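Local coordinates for ancestral congerin Con-anc (PDB 3AJZ), which binds beta-galactoside glycans as a reconstructed ancestor of the fish galectins called congerins, here with galactose and glucose units in its pocket, at residues A[31-36]-A[121-126]; A[56-61]-A[72-77]. All coordinates share one frame; numbering follows the deposited sequence.

How the contacts relate
Contacts 1 and 2 illustrate how a galectin builds its sugar site on one curved antiparallel sheet of a beta sandwich. Strand 42-49 separates them, pairing with 30-36 of contact 1 on one edge and 58-65 of contact 2 on the other. They lie about 15 Å apart between centres and about 7 Å between nearest atoms, without touching. Contact 2 supplies Glu72 and Arg74 of the glycan pocket directly. Contact 1 stands one shell back: the Ser32 side chain comes within about 6 Å of the galactose, and Asn34 hydrogen-bonds to His45, which itself binds that sugar. In sequence, the hairpin of contact 2 falls between the two strands that contact 1 brings together.

Contact 1: residues A[31-36]-A[121-126]; sequences FSINVG and IYLAGD
Asn34 lies flat over the ring of Tyr122, its amide plane turned only 17° from the ring and its CB 3.7 Å from the ring centroid, a CH-pi contact over the face. The same amide bridges the strands: ND2 donates to Tyr122 O at 3.2 Å, approaching from above the carbonyl plane, and to Ser32 OG at 3.0 Å, with both acceptors near the amide plane. That fixes the rotation of the group and leaves OD1 for His45 ND1. Ser32 OG, standing between its backbone N and carbonyl carbon (chi1 59°), also packs against the methyl of Ala124. Beneath these polar groups runs an antiparallel ladder, with Ser32 N to Ala124 O at 2.8 Å and Tyr122 N to Asn34 O at 2.8 Å; the bond from Asn34 N to Tyr122 O is weak.

The other face is apolar. Leu123 CD1 reaches Ile33 CG1 at 3.5 Å and the edge of the Phe31 ring, while Ile121 CG1 meets both Ile33 CG2 and Val35 CG2. These side chains enter the sandwich core, where Ile33 and Ile121 touch Val20 of strand 18-24 and Leu123 touches Leu129 of strand 127-134; strand 42-49 flanks 30-36 on its far edge.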
loop_
_atom_site.group_PDB
_atom_site.type_symbol
_atom_site.label_atom_id
_atom_site.label_comp_id
_atom_site.label_asym_id
_atom_site.label_seq_id
_atom_site.Cartn_x
_atom_site.Cartn_y
_atom_site.Cartn_z
ATOM N N PHE A 31 -13.307 -5.357 11.639
ATOM C CA PHE A 31 -12.048 -5.311 10.893
ATOM C C PHE A 31 -11.050 -4.446 11.663
ATOM O O PHE A 31 -11.456 -3.523 12.370
ATOM C CB PHE A 31 -12.253 -4.781 9.462
ATOM C CG PHE A 31 -12.431 -3.288 9.401
ATOM C CD1 PHE A 31 -13.682 -2.728 9.589
ATOM C CD2 PHE A 31 -11.318 -2.454 9.186
ATOM C CE1 PHE A 31 -13.859 -1.327 9.535
ATOM C CE2 PHE A 31 -11.474 -1.053 9.133
ATOM C CZ PHE A 31 -12.725 -0.498 9.309
ATOM N N SER A 32 -9.752 -4.695 11.460
ATOM C CA SER A 32 -8.729 -3.886 12.126
ATOM C C SER A 32 -7.682 -3.248 11.225
ATOM O O SER A 32 -7.351 -3.774 10.162
ATOM C CB SER A 32 -8.015 -4.668 13.255
ATOM O OG SER A 32 -7.405 -5.828 12.702
ATOM N N ILE A 33 -7.166 -2.112 11.684
ATOM C CA ILE A 33 -5.972 -1.505 11.140
ATOM C C ILE A 33 -4.837 -1.716 12.119
ATOM O O ILE A 33 -5.027 -1.534 13.354
ATOM C CB ILE A 33 -6.194 -0.013 10.902
ATOM C CG1 ILE A 33 -7.226 0.170 9.792
ATOM C CG2 ILE A 33 -4.898 0.650 10.467
ATOM C CD1 ILE A 33 -7.682 1.594 9.647
ATOM N N ASN A 34 -3.676 -2.113 11.604
ATOM C CA ASN A 34 -2.581 -2.581 12.473
ATOM C C ASN A 34 -1.312 -1.932 12.001
ATOM O O ASN A 34 -0.882 -2.236 10.896
ATOM C CB ASN A 34 -2.447 -4.094 12.350
ATOM C CG ASN A 34 -3.690 -4.803 12.787
ATOM O OD1 ASN A 34 -3.851 -5.084 13.975
ATOM N ND2 ASN A 34 -4.585 -5.093 11.858
ATOM N N VAL A 35 -0.710 -1.064 12.818
ATOM C CA VAL A 35 0.515 -0.320 12.458
ATOM C C VAL A 35 1.650 -0.784 13.356
ATOM O O VAL A 35 1.432 -0.969 14.556
ATOM C CB VAL A 35 0.298 1.203 12.667
ATOM C CG1 VAL A 35 1.601 1.977 12.367
ATOM C CG2 VAL A 35 -0.864 1.701 11.788
ATOM N N GLY A 36 2.846 -0.967 12.818
ATOM C CA GLY A 36 3.914 -1.399 13.709
ATOM C C GLY A 36 5.286 -1.310 13.091
ATOM O O GLY A 36 5.473 -0.766 11.986
ATOM N N ILE A 121 1.896 -1.316 7.836
ATOM C CA ILE A 121 0.473 -1.214 8.174
ATOM C C ILE A 121 -0.227 -2.335 7.454
ATOM O O ILE A 121 0.017 -2.561 6.258
ATOM C CB ILE A 121 -0.206 0.181 7.802
ATOM C CG1 ILE A 121 -1.716 0.185 8.156
ATOM C CG2 ILE A 121 0.110 0.606 6.341
ATOM C CD1 ILE A 121 -2.674 -0.322 7.076
ATOM N N TYR A 122 -1.078 -3.068 8.178
ATOM C CA TYR A 122 -1.917 -4.061 7.517
ATOM C C TYR A 122 -3.350 -4.093 8.006
ATOM O O TYR A 122 -3.651 -3.702 9.155
ATOM C CB TYR A 122 -1.299 -5.466 7.562
ATOM C CG TYR A 122 -1.280 -6.127 8.917
ATOM C CD1 TYR A 122 -2.368 -6.880 9.357
ATOM C CD2 TYR A 122 -0.156 -6.037 9.734
ATOM C CE1 TYR A 122 -2.334 -7.523 10.604
ATOM C CE2 TYR A 122 -0.098 -6.666 10.967
ATOM C CZ TYR A 122 -1.188 -7.392 11.402
ATOM O OH TYR A 122 -1.137 -8.053 12.623
ATOM N N LEU A 123 -4.248 -4.507 7.115
ATOM C CA LEU A 123 -5.659 -4.638 7.459
ATOM C C LEU A 123 -5.943 -6.093 7.775
ATOM O O LEU A 123 -5.370 -6.958 7.138
ATOM C CB LEU A 123 -6.543 -4.191 6.272
ATOM C CG LEU A 123 -7.894 -3.584 6.641
ATOM C CD1 LEU A 123 -7.576 -2.228 7.251
ATOM C CD2 LEU A 123 -8.775 -3.358 5.463
ATOM N N ALA A 124 -6.840 -6.331 8.739
ATOM C CA ALA A 124 -7.336 -7.685 9.026
ATOM C C ALA A 124 -8.846 -7.689 9.174
ATOM O O ALA A 124 -9.468 -6.663 9.514
ATOM C CB ALA A 124 -6.688 -8.244 10.301
ATOM N N GLY A 125 -9.470 -8.830 8.917
ATOM C CA GLY A 125 -10.895 -8.927 9.175
ATOM C C GLY A 125 -11.825 -8.686 8.001
ATOM O O GLY A 125 -11.551 -9.122 6.863
ATOM N N ASP A 126 -12.979 -8.110 8.292
ATOM C CA ASP A 126 -14.093 -8.109 7.359
ATOM C C ASP A 126 -14.198 -6.802 6.590
ATOM O O ASP A 126 -15.231 -6.123 6.629
ATOM C CB ASP A 126 -15.386 -8.365 8.115
ATOM C CG ASP A 126 -15.365 -9.693 8.908
ATOM O OD1 ASP A 126 -15.974 -9.761 10.009
ATOM O OD2 ASP A 126 -14.684 -10.634 8.426
#

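Contact 2: residues A[56-61]-A[72-77]. With BGC (beta-D-glucopyranose), chain B; GAL (beta-D-galactopyranose), chain C.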
loop_
_atom_site.group_PDB
_atom_site.type_symbol
_atom_site.label_atom_id
_atom_site.label_comp_id
_atom_site.label_asym_id
_atom_site.label_seq_id
_atom_site.Cartn_x
_atom_site.Cartn_y
_atom_site.Cartn_z
ATOM N N GLN A 56 -20.569 -4.316 20.824
ATOM C CA GLN A 56 -21.362 -3.924 19.665
ATOM C C GLN A 56 -21.037 -2.476 19.344
ATOM O O GLN A 56 -20.994 -1.612 20.245
ATOM C CB GLN A 56 -22.860 -4.106 19.919
ATOM C CG GLN A 56 -23.369 -5.526 19.701
ATOM C CD GLN A 56 -24.841 -5.668 20.055
ATOM O OE1 GLN A 56 -25.682 -4.890 19.592
ATOM N NE2 GLN A 56 -25.161 -6.654 20.891
ATOM N N ASN A 57 -20.772 -2.223 18.064
ATOM C CA ASN A 57 -20.445 -0.885 17.575
ATOM C C ASN A 57 -19.466 -0.176 18.501
ATOM O O ASN A 57 -19.704 0.928 18.985
ATOM C CB ASN A 57 -21.726 -0.063 17.349
ATOM C CG ASN A 57 -22.696 -0.766 16.421
ATOM O OD1 ASN A 57 -22.306 -1.314 15.402
ATOM N ND2 ASN A 57 -23.963 -0.778 16.794
ATOM N N THR A 58 -18.326 -0.825 18.714
ATOM C CA THR A 58 -17.311 -0.288 19.617
ATOM C C THR A 58 -15.951 -0.394 18.947
ATOM O O THR A 58 -15.659 -1.395 18.291
ATOM C CB THR A 58 -17.280 -1.100 20.930
ATOM O OG1 THR A 58 -18.562 -1.029 21.573
ATOM C CG2 THR A 58 -16.239 -0.568 21.898
ATOM N N ILE A 59 -15.115 0.616 19.125
ATOM C CA ILE A 59 -13.728 0.489 18.692
ATOM C C ILE A 59 -12.962 -0.018 19.888
ATOM O O ILE A 59 -13.014 0.580 20.972
ATOM C CB ILE A 59 -13.096 1.822 18.203
ATOM C CG1 ILE A 59 -13.959 2.420 17.093
ATOM C CG2 ILE A 59 -11.648 1.591 17.691
ATOM C CD1 ILE A 59 -13.392 3.728 16.550
ATOM N N VAL A 60 -12.221 -1.110 19.691
ATOM C CA VAL A 60 -11.300 -1.606 20.713
ATOM C C VAL A 60 -9.892 -1.351 20.225
ATOM O O VAL A 60 -9.522 -1.792 19.131
ATOM C CB VAL A 60 -11.542 -3.099 20.973
ATOM C CG1 VAL A 60 -10.477 -3.638 21.932
ATOM C CG2 VAL A 60 -12.971 -3.283 21.525
ATOM N N LEU A 61 -9.124 -0.623 21.020
ATOM C CA LEU A 61 -7.748 -0.285 20.707
ATOM C C LEU A 61 -6.812 -1.066 21.616
ATOM O O LEU A 61 -7.056 -1.243 22.823
ATOM C CB LEU A 61 -7.479 1.225 20.827
ATOM C CG LEU A 61 -8.404 2.044 19.924
ATOM C CD1 LEU A 61 -9.654 2.547 20.693
ATOM C CD2 LEU A 61 -7.629 3.182 19.307
ATOM N N GLU A 72 -6.601 -3.243 26.787
ATOM C CA GLU A 72 -7.576 -2.647 25.882
ATOM C C GLU A 72 -8.061 -1.306 26.326
ATOM O O GLU A 72 -8.172 -1.006 27.540
ATOM C CB GLU A 72 -8.784 -3.574 25.739
ATOM C CG GLU A 72 -8.431 -4.844 25.034
ATOM C CD GLU A 72 -9.575 -5.861 24.964
ATOM O OE1 GLU A 72 -10.638 -5.662 25.597
ATOM O OE2 GLU A 72 -9.404 -6.877 24.255
ATOM N N GLN A 73 -8.331 -0.479 25.325
ATOM C CA GLN A 73 -9.055 0.757 25.516
ATOM C C GLN A 73 -10.214 0.742 24.545
ATOM O O GLN A 73 -10.166 0.058 23.514
ATOM C CB GLN A 73 -8.152 1.959 25.252
ATOM C CG GLN A 73 -6.974 2.024 26.247
ATOM C CD GLN A 73 -6.167 3.312 26.220
ATOM O OE1 GLN A 73 -6.414 4.271 25.419
ATOM N NE2 GLN A 73 -5.168 3.347 27.125
ATOM N N ARG A 74 -11.280 1.437 24.894
ATOM C CA ARG A 74 -12.491 1.411 24.077
ATOM C C ARG A 74 -12.960 2.794 23.754
ATOM O O ARG A 74 -12.778 3.732 24.541
ATOM C CB ARG A 74 -13.616 0.627 24.756
ATOM C CG ARG A 74 -13.437 -0.896 24.607
ATOM C CD ARG A 74 -14.452 -1.739 25.407
ATOM N NE ARG A 74 -14.399 -3.149 24.985
ATOM C CZ ARG A 74 -13.381 -3.968 25.226
ATOM N NH1 ARG A 74 -12.335 -3.559 25.930
ATOM N NH2 ARG A 74 -13.414 -5.195 24.733
ATOM N N SER A 75 -13.571 2.919 22.580
ATOM C CA SER A 75 -14.340 4.106 22.218
ATOM C C SER A 75 -15.709 3.663 21.708
ATOM O O SER A 75 -15.822 2.694 20.966
ATOM C CB SER A 75 -13.611 4.903 21.144
ATOM O OG SER A 75 -14.398 6.039 20.745
ATOM N N LYS A 76 -16.755 4.378 22.099
ATOM C CA LYS A 76 -18.113 4.136 21.601
ATOM C C LYS A 76 -18.457 5.027 20.409
ATOM O O LYS A 76 -19.592 4.996 19.925
ATOM C CB LYS A 76 -19.147 4.366 22.712
ATOM C CG LYS A 76 -18.978 3.467 23.917
ATOM C CD LYS A 76 -19.965 2.330 23.900
ATOM C CE LYS A 76 -19.473 1.171 23.083
ATOM N NZ LYS A 76 -20.510 0.087 23.010
ATOM N N ASN A 77 -17.499 5.837 19.964
ATOM C CA ASN A 77 -17.668 6.588 18.717
ATOM C C ASN A 77 -17.443 5.632 17.572
ATOM O O ASN A 77 -16.340 5.138 17.390
ATOM C CB ASN A 77 -16.677 7.747 18.614
ATOM C CG ASN A 77 -17.073 8.913 19.469
ATOM O OD1 ASN A 77 -18.139 9.500 19.279
ATOM N ND2 ASN A 77 -16.236 9.243 20.436
HETATM C C2 BGC B . -12.068 -9.638 25.137
HETATM C C3 BGC B . -11.800 -9.456 23.638
HETATM C C4 BGC B . -10.619 -10.297 23.164
HETATM C C5 BGC B . -10.941 -11.742 23.582
HETATM C C6 BGC B . -9.882 -12.756 23.182
HETATM C C1 BGC B . -12.271 -11.126 25.404
HETATM O O1 BGC B . -12.369 -11.347 26.786
HETATM O O2 BGC B . -13.221 -8.933 25.511
HETATM O O3 BGC B . -11.551 -8.095 23.357
HETATM O O4 BGC B . -10.562 -10.252 21.745
HETATM O O5 BGC B . -11.095 -11.773 24.988
HETATM O O6 BGC B . -8.647 -12.361 23.729
HETATM C C1 GAL C . -9.254 -9.977 21.211
HETATM C C2 GAL C . -9.260 -10.372 19.718
HETATM C C3 GAL C . -7.956 -9.970 19.036
HETATM C C4 GAL C . -7.705 -8.477 19.301
HETATM C C5 GAL C . -7.676 -8.284 20.827
HETATM C C6 GAL C . -7.414 -6.837 21.197
HETATM O O2 GAL C . -9.478 -11.778 19.565
HETATM O O3 GAL C . -8.054 -10.227 17.657
HETATM O O4 GAL C . -8.712 -7.716 18.650
HETATM O O5 GAL C . -8.933 -8.611 21.418
HETATM O O6 GAL C . -7.283 -6.705 22.604
HETATM O O HOH W 1 -20.967 -3.162 23.596
HETATM O O HOH W 2 -21.302 2.925 19.560
#
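Val60 lies alongside Arg74, its CG2 over one face of the guanidinium and 3.7 Å from NE, while its other methyl, CG1, rests against the carboxylate end of Glu72. Along the guanidinium edge NH1 and NH2 both donate to Glu72 OE1, at 2.7 Å for NH1, and reach it from the same side of the carboxylate plane; NE turns to Asp55 in a salt bridge. Extended from CG to NE, the Arg74 chain runs beside Val60 in the same direction, and the turn about CD-NE (chi4 69°) then swings NH1 and NH2 toward Glu72. With OE1 thus occupied, OE2 is left to the sugars: it accepts from O3 of the glucose at 2.6 Å and from O6 of the galactose at 2.7 Å.

The backbone behind is satisfied by a regular antiparallel ladder. Ile59 and Ser75 exchange two bonds, as do Leu61 and Gln73, with Leu61 N to Gln73 O at 2.8 Å. Farther on, Ser75 OG accepts from Asn77 N in an ST turn, and a water donates to both Asn57 O and Lys76 O, joining the segments where the ladder ends. Lys76, bent at chi2 and chi3 (-102° and 85°), brings NZ back to Gln56 O in a weak bond. By contrast, Asn77 O is buried against Ile59 CD1 and has no polar partner.

Arg49 hydrogen-bonds both sugars and Arg30 the galactose, whereas Arg74 works from the second shell. Its two bonds hold the Glu72 carboxylate in place, and its charge probably favours the ionised form, leaving OE2 to accept from both sugar units.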